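Local coordinates for putative metal-dependent phosphoesterase (Bifidobacterium adolescentis, PDB 3O0F), which binds iron, zinc and adenosine monophosphate in a PHP-type fold and acts as a metal-dependent phosphoesterase, probably on nucleotide substrates, at residues 76-87 against 182-192; 212-220 against 241-252. All blocks are in the same frame, centred on the assembly; numbering follows the deposited sequence.

Contact 1. Residues 76-87 against 182-192; sequences ITAVDEDVSVHM and SPSTHEVIAAV. With FE (Fe (III) ion), chain D.
Val79 and Ser184 form a single beta bridge: Val79 N donates to Pro183 O at 3.0 Å, and Thr185 N returns a bond to Val79 O at 3.1 Å. The hairpin of strands 76-80 and 83-87, closed by a type II' turn from Asp80 to Val83, thereby meets the N-terminus of helix 185-192, whose axis runs 9° from that of strand 83-87. Ser184 is the N-cap, its OG accepting from Glu187 N.

Thr185 faces two ways. Its OG1, held between the backbone N and the carbonyl carbon (chi1 53°), donates to Asp80 OD2 at 2.8 Å from above the carboxylate plane, while CG2 packs across Val85, 3.7 Å from its CB. A valine here would probably leave Asp80 OD2 without this hydroxyl partner. Water 1 links Asp80 OD1 with His186 NE2, while His186 ND1 is hydrogen-bonded to Asp225. Farther along the helix, Val188 meets Ile76 tip to tip, CG2 to CG2 at 3.7 Å; Val188 CG1 lies 3.8 Å from Met87 CG, and Ile76 CD1 continues to Val192 CG2.

On strand 83-87, His86 binds an iron(III) ion through ND1 at 2.4 Å, which Glu75, His203 and water 2 also bind. Met87 and Ile189 also touch strand 198-201 and Met222 of helix 216-225, while helix 97-124 packs against Pro183 and Val192.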
loop_
_atom_site.group_PDB
_atom_site.type_symbol
_atom_site.label_atom_id
_atom_site.label_comp_id
_atom_site.label_asym_id
_atom_site.label_seq_id
_atom_site.Cartn_x
_atom_site.Cartn_y
_atom_site.Cartn_z
ATOM N N ILE A 76 -2.724 4.627 -0.079
ATOM C CA ILE A 76 -3.498 5.493 -0.942
ATOM C C ILE A 76 -2.662 5.828 -2.168
ATOM O O ILE A 76 -1.528 6.338 -2.051
ATOM C CB ILE A 76 -3.905 6.802 -0.228
ATOM C CG1 ILE A 76 -4.626 6.473 1.084
ATOM C CG2 ILE A 76 -4.791 7.683 -1.158
ATOM C CD1 ILE A 76 -4.970 7.685 1.939
ATOM N N THR A 77 -3.264 5.593 -3.328
ATOM C CA THR A 77 -2.643 5.922 -4.610
ATOM C C THR A 77 -2.717 7.437 -4.847
ATOM O O THR A 77 -3.786 8.025 -4.744
ATOM C CB THR A 77 -3.430 5.186 -5.765
ATOM O OG1 THR A 77 -3.658 3.820 -5.409
ATOM C CG2 THR A 77 -2.687 5.222 -7.116
ATOM N N ALA A 78 -1.595 8.063 -5.156
ATOM C CA ALA A 78 -1.541 9.481 -5.306
ATOM C C ALA A 78 -0.488 9.880 -6.355
ATOM O O ALA A 78 0.259 9.033 -6.846
ATOM C CB ALA A 78 -1.279 10.171 -3.934
ATOM N N VAL A 79 -0.477 11.159 -6.710
ATOM C CA VAL A 79 0.493 11.699 -7.658
ATOM C C VAL A 79 0.972 13.071 -7.219
ATOM O O VAL A 79 0.201 13.853 -6.667
ATOM C CB VAL A 79 -0.091 11.800 -9.111
ATOM C CG1 VAL A 79 -1.402 12.589 -9.127
ATOM C CG2 VAL A 79 0.921 12.456 -10.034
ATOM N N ASP A 80 2.242 13.367 -7.487
ATOM C CA ASP A 80 2.822 14.680 -7.221
ATOM C C ASP A 80 3.641 15.203 -8.423
ATOM O O ASP A 80 4.734 14.709 -8.727
ATOM C CB ASP A 80 3.676 14.609 -5.960
ATOM C CG ASP A 80 3.957 15.968 -5.380
ATOM O OD1 ASP A 80 4.194 16.892 -6.187
ATOM O OD2 ASP A 80 3.985 16.103 -4.131
ATOM N N GLU A 81 3.116 16.218 -9.109
ATOM C CA GLU A 81 3.669 16.621 -10.410
ATOM C C GLU A 81 3.708 15.357 -11.256
ATOM O O GLU A 81 2.675 14.741 -11.402
ATOM C CB GLU A 81 5.013 17.341 -10.253
ATOM C CG GLU A 81 4.861 18.681 -9.447
ATOM C CD GLU A 81 6.152 19.158 -8.741
ATOM O OE1 GLU A 81 7.262 18.656 -9.075
ATOM O OE2 GLU A 81 6.047 20.031 -7.834
ATOM N N ASP A 82 4.844 14.920 -11.781
ATOM C CA ASP A 82 4.823 13.690 -12.613
ATOM C C ASP A 82 5.199 12.393 -11.861
ATOM O O ASP A 82 5.481 11.372 -12.494
ATOM C CB ASP A 82 5.714 13.863 -13.866
ATOM C CG ASP A 82 7.181 14.142 -13.518
ATOM O OD1 ASP A 82 7.449 14.846 -12.508
ATOM O OD2 ASP A 82 8.069 13.660 -14.258
ATOM N N VAL A 83 5.201 12.421 -10.530
ATOM C CA VAL A 83 5.725 11.318 -9.743
ATOM C C VAL A 83 4.556 10.535 -9.116
ATOM O O VAL A 83 3.738 11.112 -8.412
ATOM C CB VAL A 83 6.673 11.814 -8.610
ATOM C CG1 VAL A 83 7.297 10.644 -7.877
ATOM C CG2 VAL A 83 7.763 12.787 -9.126
ATOM N N SER A 84 4.482 9.244 -9.394
ATOM C CA SER A 84 3.590 8.344 -8.639
ATOM C C SER A 84 4.045 8.253 -7.175
ATOM O O SER A 84 5.210 7.978 -6.896
ATOM C CB SER A 84 3.556 6.940 -9.272
ATOM O OG SER A 84 2.934 5.987 -8.413
ATOM N N VAL A 85 3.120 8.462 -6.241
ATOM C CA VAL A 85 3.421 8.447 -4.810
ATOM C C VAL A 85 2.356 7.582 -4.128
ATOM O O VAL A 85 1.160 7.759 -4.359
ATOM C CB VAL A 85 3.344 9.861 -4.172
ATOM C CG1 VAL A 85 3.695 9.808 -2.677
ATOM C CG2 VAL A 85 4.252 10.870 -4.891
ATOM N N HIS A 86 2.796 6.654 -3.300
ATOM C CA HIS A 86 1.912 5.884 -2.462
ATOM C C HIS A 86 2.038 6.399 -1.020
ATOM O O HIS A 86 3.152 6.602 -0.513
ATOM C CB HIS A 86 2.283 4.402 -2.589
ATOM C CG HIS A 86 1.863 3.792 -3.899
ATOM N ND1 HIS A 86 1.835 2.434 -4.121
ATOM C CD2 HIS A 86 1.408 4.364 -5.043
ATOM C CE1 HIS A 86 1.411 2.193 -5.349
ATOM N NE2 HIS A 86 1.141 3.348 -5.930
HETATM N N MSE A 87 0.884 6.647 -0.404
HETATM C CA MSE A 87 0.798 7.200 0.939
HETATM C C MSE A 87 0.166 6.151 1.837
HETATM O O MSE A 87 -0.929 5.690 1.558
HETATM C CB MSE A 87 -0.128 8.395 0.950
HETATM C CG MSE A 87 0.236 9.446 -0.114
HETATM SE SE MSE A 87 1.492 10.780 0.487
HETATM C CE MSE A 87 2.197 10.065 2.142
ATOM N N SER A 182 -5.486 9.879 -10.413
ATOM C CA SER A 182 -5.195 9.802 -8.986
ATOM C C SER A 182 -5.297 11.147 -8.322
ATOM O O SER A 182 -4.967 12.158 -8.944
ATOM C CB SER A 182 -3.760 9.332 -8.783
ATOM O OG SER A 182 -3.652 7.971 -9.137
ATOM N N PRO A 183 -5.658 11.161 -7.028
ATOM C CA PRO A 183 -5.641 12.461 -6.346
ATOM C C PRO A 183 -4.198 12.951 -6.110
ATOM O O PRO A 183 -3.244 12.147 -6.149
ATOM C CB PRO A 183 -6.349 12.174 -5.020
ATOM C CG PRO A 183 -6.128 10.707 -4.771
ATOM C CD PRO A 183 -6.147 10.078 -6.157
ATOM N N SER A 184 -4.031 14.236 -5.862
ATOM C CA SER A 184 -2.714 14.747 -5.526
ATOM C C SER A 184 -2.342 14.377 -4.084
ATOM O O SER A 184 -3.209 14.112 -3.238
ATOM C CB SER A 184 -2.661 16.252 -5.671
ATOM O OG SER A 184 -3.430 16.828 -4.622
ATOM N N THR A 185 -1.043 14.353 -3.825
ATOM C CA THR A 185 -0.523 14.157 -2.470
ATOM C C THR A 185 -1.045 15.239 -1.514
ATOM O O THR A 185 -1.344 14.920 -0.384
ATOM C CB THR A 185 1.002 14.145 -2.433
ATOM O OG1 THR A 185 1.509 15.325 -3.062
ATOM C CG2 THR A 185 1.542 12.892 -3.155
ATOM N N HIS A 186 -1.203 16.475 -1.976
ATOM C CA HIS A 186 -1.730 17.535 -1.107
ATOM C C HIS A 186 -3.180 17.263 -0.691
ATOM O O HIS A 186 -3.562 17.523 0.454
ATOM C CB HIS A 186 -1.633 18.900 -1.785
ATOM C CG HIS A 186 -0.320 19.132 -2.468
ATOM N ND1 HIS A 186 0.887 19.049 -1.803
ATOM C CD2 HIS A 186 -0.025 19.439 -3.754
ATOM C CE1 HIS A 186 1.872 19.286 -2.655
ATOM N NE2 HIS A 186 1.344 19.521 -3.846
ATOM N N GLU A 187 -3.971 16.736 -1.617
ATOM C CA GLU A 187 -5.336 16.372 -1.319
ATOM C C GLU A 187 -5.383 15.173 -0.397
ATOM O O GLU A 187 -6.147 15.180 0.565
ATOM C CB GLU A 187 -6.180 16.039 -2.558
ATOM C CG GLU A 187 -7.608 15.734 -2.084
ATOM C CD GLU A 187 -8.614 15.351 -3.136
ATOM O OE1 GLU A 187 -8.224 15.088 -4.300
ATOM O OE2 GLU A 187 -9.815 15.325 -2.757
ATOM N N VAL A 188 -4.596 14.151 -0.682
ATOM C CA VAL A 188 -4.543 12.949 0.190
ATOM C C VAL A 188 -4.129 13.306 1.618
ATOM O O VAL A 188 -4.783 12.896 2.596
ATOM C CB VAL A 188 -3.637 11.872 -0.419
ATOM C CG1 VAL A 188 -3.294 10.754 0.631
ATOM C CG2 VAL A 188 -4.328 11.274 -1.693
ATOM N N ILE A 189 -3.083 14.105 1.763
ATOM C CA ILE A 189 -2.655 14.486 3.110
ATOM C C ILE A 189 -3.725 15.274 3.883
ATOM O O ILE A 189 -3.974 14.993 5.068
ATOM C CB ILE A 189 -1.326 15.238 3.122
ATOM C CG1 ILE A 189 -0.186 14.309 2.675
ATOM C CG2 ILE A 189 -1.028 15.753 4.534
ATOM C CD1 ILE A 189 1.080 15.060 2.316
ATOM N N ALA A 190 -4.371 16.242 3.233
ATOM C CA ALA A 190 -5.445 16.963 3.867
ATOM C C ALA A 190 -6.577 16.026 4.291
ATOM O O ALA A 190 -7.158 16.236 5.364
ATOM C CB ALA A 190 -5.987 18.077 2.953
ATOM N N ALA A 191 -6.914 15.040 3.450
ATOM C CA ALA A 191 -8.010 14.140 3.730
ATOM C C ALA A 191 -7.654 13.234 4.908
ATOM O O ALA A 191 -8.497 12.988 5.763
ATOM C CB ALA A 191 -8.410 13.312 2.490
ATOM N N VAL A 192 -6.408 12.751 4.954
ATOM C CA VAL A 192 -6.022 11.820 6.007
ATOM C C VAL A 192 -6.008 12.548 7.347
ATOM O O VAL A 192 -6.594 12.063 8.331
ATOM C CB VAL A 192 -4.681 11.114 5.736
ATOM C CG1 VAL A 192 -4.240 10.313 7.016
ATOM C CG2 VAL A 192 -4.804 10.169 4.525
HETATM FE FE FE D . 3.303 0.975 -2.842
HETATM O O HOH W 1 2.969 19.220 -5.926
HETATM O O HOH W 2 3.871 -0.407 -1.501
#

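Contact 2. Residues 212-220 against 241-252; sequences RLLSDEQLD and QRERLLTIAARH
Arg244 reaches from helix 241-252 to the start of the neighbouring helix and makes a salt bridge with Asp216, an instance of one guanidinium serving several acceptors at once. Both NE and NH2 converge on the same carboxylate oxygen, Asp216 OD1, with NH2 at 2.9 Å, and the two flat groups are almost coplanar, their planes 4° apart. The arm gets there by standing CG opposite the backbone N (chi1 160°) and running extended to NE.

Further hydrogen bonds fix the rotation of this group. NH2 of Arg244 also donates to Leu214 O at 3.0 Å, a bond tilted from the guanidinium plane, and NH1 takes an in-plane lone pair of Gln241 OE1 at 2.7 Å, one turn earlier on its own helix. Water bridges add to the grip: water 3 joins Leu214 O to Arg244 NH1, and water 4 donates to Asp216 OD2 and accepts a weak bond from Arg244 NE.

The contact joins two helices of the successive beta-alpha units in the second half of the PHP fold, with strand 229-233 between them in sequence; the axes of helix segments 216-220 and 241-252 come within 12.0 Å and cross at -37°. Ser215 and Gln218 make a capping box at the start of helix 216-220: Ser215 OG accepts from Gln218 N, and Ser215 N donates to Gln218 OE1, which Arg212 NH1 also reaches.

Apolar contacts lie beside the polar network. Leu219 CD1 lies 3.8 Å from Ile248 CD1, the two side chains crossing at about a right angle, and Leu245 CD2 touches Leu219 CD1 as well. Leu245 also packs on Val232 of strand 229-233, and Ile248 on Ile223 of helix 216-225. Separately, a methyl packs on an amide group: Leu213 CD1 rests 3.4 Å from Gln241 CD.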
loop_
_atom_site.group_PDB
_atom_site.type_symbol
_atom_site.label_atom_id
_atom_site.label_comp_id
_atom_site.label_asym_id
_atom_site.label_seq_id
_atom_site.Cartn_x
_atom_site.Cartn_y
_atom_site.Cartn_z
ATOM N N ARG A 212 11.751 9.563 -11.933
ATOM C CA ARG A 212 12.468 10.330 -10.915
ATOM C C ARG A 212 11.742 10.222 -9.575
ATOM O O ARG A 212 10.526 10.127 -9.541
ATOM C CB ARG A 212 12.685 11.793 -11.333
ATOM C CG ARG A 212 11.457 12.698 -11.197
ATOM C CD ARG A 212 11.801 14.144 -11.480
ATOM N NE ARG A 212 10.638 15.008 -11.288
ATOM C CZ ARG A 212 10.149 15.402 -10.104
ATOM N NH1 ARG A 212 10.691 14.994 -8.948
ATOM N NH2 ARG A 212 9.075 16.199 -10.070
ATOM N N LEU A 213 12.521 10.200 -8.495
ATOM C CA LEU A 213 12.007 10.248 -7.130
ATOM C C LEU A 213 11.456 11.637 -6.780
ATOM O O LEU A 213 11.750 12.655 -7.420
ATOM C CB LEU A 213 13.109 9.888 -6.143
ATOM C CG LEU A 213 13.861 8.581 -6.374
ATOM C CD1 LEU A 213 15.009 8.466 -5.364
ATOM C CD2 LEU A 213 12.889 7.371 -6.265
ATOM N N LEU A 214 10.617 11.671 -5.764
ATOM C CA LEU A 214 10.268 12.924 -5.119
ATOM C C LEU A 214 11.521 13.660 -4.730
ATOM O O LEU A 214 12.485 13.062 -4.188
ATOM C CB LEU A 214 9.440 12.679 -3.843
ATOM C CG LEU A 214 8.017 12.192 -4.057
ATOM C CD1 LEU A 214 7.416 11.788 -2.701
ATOM C CD2 LEU A 214 7.164 13.247 -4.766
ATOM N N SER A 215 11.512 14.964 -4.979
ATOM C CA SER A 215 12.603 15.797 -4.565
ATOM C C SER A 215 12.420 16.258 -3.114
ATOM O O SER A 215 11.341 16.154 -2.540
ATOM C CB SER A 215 12.668 16.997 -5.457
ATOM O OG SER A 215 11.562 17.815 -5.205
ATOM N N ASP A 216 13.479 16.810 -2.537
ATOM C CA ASP A 216 13.408 17.412 -1.198
ATOM C C ASP A 216 12.337 18.497 -1.106
ATOM O O ASP A 216 11.673 18.613 -0.073
ATOM C CB ASP A 216 14.740 18.059 -0.793
ATOM C CG ASP A 216 15.894 17.026 -0.628
ATOM O OD1 ASP A 216 15.663 15.821 -0.837
ATOM O OD2 ASP A 216 17.025 17.428 -0.257
ATOM N N GLU A 217 12.236 19.328 -2.140
ATOM C CA GLU A 217 11.212 20.389 -2.205
ATOM C C GLU A 217 9.790 19.815 -2.166
ATOM O O GLU A 217 8.951 20.333 -1.450
ATOM C CB GLU A 217 11.413 21.335 -3.432
ATOM C CG GLU A 217 12.668 22.226 -3.284
ATOM C CD GLU A 217 12.721 23.571 -4.102
ATOM O OE1 GLU A 217 13.029 23.579 -5.330
ATOM O OE2 GLU A 217 12.550 24.639 -3.462
ATOM N N GLN A 218 9.524 18.744 -2.912
ATOM C CA GLN A 218 8.201 18.106 -2.879
ATOM C C GLN A 218 7.937 17.495 -1.510
ATOM O O GLN A 218 6.805 17.536 -1.020
ATOM C CB GLN A 218 8.039 17.041 -3.964
ATOM C CG GLN A 218 8.140 17.576 -5.417
ATOM C CD GLN A 218 8.164 16.452 -6.426
ATOM O OE1 GLN A 218 9.182 15.759 -6.575
ATOM N NE2 GLN A 218 7.037 16.264 -7.161
ATOM N N LEU A 219 8.971 16.920 -0.889
ATOM C CA LEU A 219 8.820 16.392 0.448
ATOM C C LEU A 219 8.549 17.512 1.434
ATOM O O LEU A 219 7.716 17.336 2.319
ATOM C CB LEU A 219 10.023 15.530 0.896
ATOM C CG LEU A 219 10.086 14.148 0.216
ATOM C CD1 LEU A 219 11.368 13.402 0.544
ATOM C CD2 LEU A 219 8.857 13.302 0.590
ATOM N N ASP A 220 9.217 18.668 1.268
ATOM C CA ASP A 220 9.024 19.795 2.168
ATOM C C ASP A 220 7.601 20.304 2.112
ATOM O O ASP A 220 7.031 20.544 3.156
ATOM C CB ASP A 220 9.985 20.940 1.893
ATOM C CG ASP A 220 11.409 20.632 2.359
ATOM O OD1 ASP A 220 11.602 19.742 3.222
ATOM O OD2 ASP A 220 12.339 21.293 1.853
ATOM N N GLN A 241 19.494 6.401 -0.279
ATOM C CA GLN A 241 18.182 6.978 -0.165
ATOM C C GLN A 241 17.691 6.828 1.270
ATOM O O GLN A 241 17.027 7.696 1.774
ATOM C CB GLN A 241 17.178 6.321 -1.127
ATOM C CG GLN A 241 17.312 6.737 -2.602
ATOM C CD GLN A 241 17.194 8.259 -2.796
ATOM O OE1 GLN A 241 16.394 8.900 -2.110
ATOM N NE2 GLN A 241 17.968 8.828 -3.731
ATOM N N ARG A 242 17.979 5.696 1.904
ATOM C CA ARG A 242 17.714 5.553 3.338
ATOM C C ARG A 242 18.419 6.653 4.099
ATOM O O ARG A 242 17.783 7.321 4.910
ATOM C CB ARG A 242 18.085 4.147 3.835
ATOM C CG ARG A 242 17.303 3.041 3.149
ATOM C CD ARG A 242 17.648 1.675 3.781
ATOM N NE ARG A 242 16.911 0.576 3.154
ATOM C CZ ARG A 242 16.757 -0.631 3.689
ATOM N NH1 ARG A 242 17.287 -0.908 4.876
ATOM N NH2 ARG A 242 16.052 -1.543 3.058
ATOM N N GLU A 243 19.693 6.916 3.815
ATOM C CA GLU A 243 20.390 8.016 4.544
ATOM C C GLU A 243 19.779 9.386 4.263
ATOM O O GLU A 243 19.607 10.201 5.156
ATOM C CB GLU A 243 21.876 8.080 4.211
ATOM C CG GLU A 243 22.720 6.982 4.912
ATOM C CD GLU A 243 24.061 6.736 4.210
ATOM O OE1 GLU A 243 24.490 7.624 3.422
ATOM O OE2 GLU A 243 24.679 5.657 4.428
ATOM N N ARG A 244 19.418 9.620 3.013
ATOM C CA ARG A 244 18.768 10.877 2.637
ATOM C C ARG A 244 17.421 11.043 3.394
ATOM O O ARG A 244 17.127 12.091 3.974
ATOM C CB ARG A 244 18.605 10.912 1.108
ATOM C CG ARG A 244 17.563 11.883 0.603
ATOM C CD ARG A 244 17.629 12.088 -0.903
ATOM N NE ARG A 244 16.522 12.968 -1.246
ATOM C CZ ARG A 244 15.335 12.581 -1.702
ATOM N NH1 ARG A 244 15.093 11.312 -2.010
ATOM N NH2 ARG A 244 14.373 13.491 -1.890
ATOM N N LEU A 245 16.609 10.007 3.429
ATOM C CA LEU A 245 15.292 10.119 4.053
ATOM C C LEU A 245 15.396 10.238 5.590
ATOM O O LEU A 245 14.603 10.934 6.213
ATOM C CB LEU A 245 14.413 8.908 3.632
ATOM C CG LEU A 245 14.025 8.747 2.148
ATOM C CD1 LEU A 245 13.394 7.341 1.939
ATOM C CD2 LEU A 245 13.026 9.840 1.634
ATOM N N LEU A 246 16.366 9.541 6.193
ATOM C CA LEU A 246 16.592 9.613 7.641
ATOM C C LEU A 246 17.001 11.039 8.038
ATOM O O LEU A 246 16.622 11.524 9.091
ATOM C CB LEU A 246 17.689 8.634 8.075
ATOM C CG LEU A 246 17.329 7.150 8.107
ATOM C CD1 LEU A 246 18.590 6.320 8.302
ATOM C CD2 LEU A 246 16.228 6.841 9.163
ATOM N N THR A 247 17.788 11.686 7.185
ATOM C CA THR A 247 18.214 13.026 7.427
ATOM C C THR A 247 17.057 13.991 7.376
ATOM O O THR A 247 16.956 14.867 8.235
ATOM C CB THR A 247 19.326 13.444 6.435
ATOM O OG1 THR A 247 20.435 12.567 6.630
ATOM C CG2 THR A 247 19.762 14.903 6.663
ATOM N N ILE A 248 16.200 13.861 6.357
ATOM C CA ILE A 248 15.017 14.682 6.254
ATOM C C ILE A 248 14.092 14.469 7.463
ATOM O O ILE A 248 13.610 15.441 8.064
ATOM C CB ILE A 248 14.241 14.422 4.944
ATOM C CG1 ILE A 248 15.079 14.911 3.730
ATOM C CG2 ILE A 248 12.829 15.073 5.024
ATOM C CD1 ILE A 248 14.610 14.343 2.389
ATOM N N ALA A 249 13.883 13.205 7.836
ATOM C CA ALA A 249 13.087 12.876 9.005
ATOM C C ALA A 249 13.677 13.469 10.314
ATOM O O ALA A 249 12.944 14.050 11.120
ATOM C CB ALA A 249 12.842 11.327 9.099
ATOM N N ALA A 250 14.989 13.378 10.510
ATOM C CA ALA A 250 15.608 13.948 11.720
ATOM C C ALA A 250 15.426 15.460 11.746
ATOM O O ALA A 250 15.073 16.005 12.778
ATOM C CB ALA A 250 17.083 13.612 11.806
ATOM N N ARG A 251 15.609 16.125 10.606
ATOM C CA ARG A 251 15.515 17.586 10.537
ATOM C C ARG A 251 14.114 18.120 10.827
ATOM O O ARG A 251 13.980 19.219 11.314
ATOM C CB ARG A 251 15.984 18.120 9.159
ATOM C CG ARG A 251 16.310 19.636 9.113
ATOM N N HIS A 252 13.082 17.351 10.510
ATOM C CA HIS A 252 11.696 17.787 10.675
ATOM C C HIS A 252 10.941 16.966 11.715
ATOM O O HIS A 252 9.730 17.033 11.798
ATOM C CB HIS A 252 10.959 17.687 9.341
ATOM C CG HIS A 252 11.439 18.674 8.336
ATOM N ND1 HIS A 252 11.045 19.995 8.371
ATOM C CD2 HIS A 252 12.314 18.559 7.300
ATOM C CE1 HIS A 252 11.635 20.649 7.379
ATOM N NE2 HIS A 252 12.383 19.797 6.697
HETATM O O HOH W 3 12.355 10.690 -2.492
HETATM O O HOH W 4 18.455 15.149 -0.171
#

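How the contacts relate
Contact 1 closes before contact 2 opens along the chain, and their centres lie 16 Å apart. They illustrate how one mixed sheet carries layers of helices: strands 70-80 and 83-90 supply one side of contact 1, and strand 229-233 falls between the segments of contact 2. The two meet directly at the hairpin turn, where Asp80 OD1 probably accepts from Gln218 NE2 and Glu81 pairs weakly with Arg212. Helix 216-225 is common ground, since its Met222 touches Met87 and Ile189 as well as Leu214. Contact 1 includes the iron ligand His86, whereas contact 2 lies farther out, its Leu214 side chain about 12 Å from a bound iron.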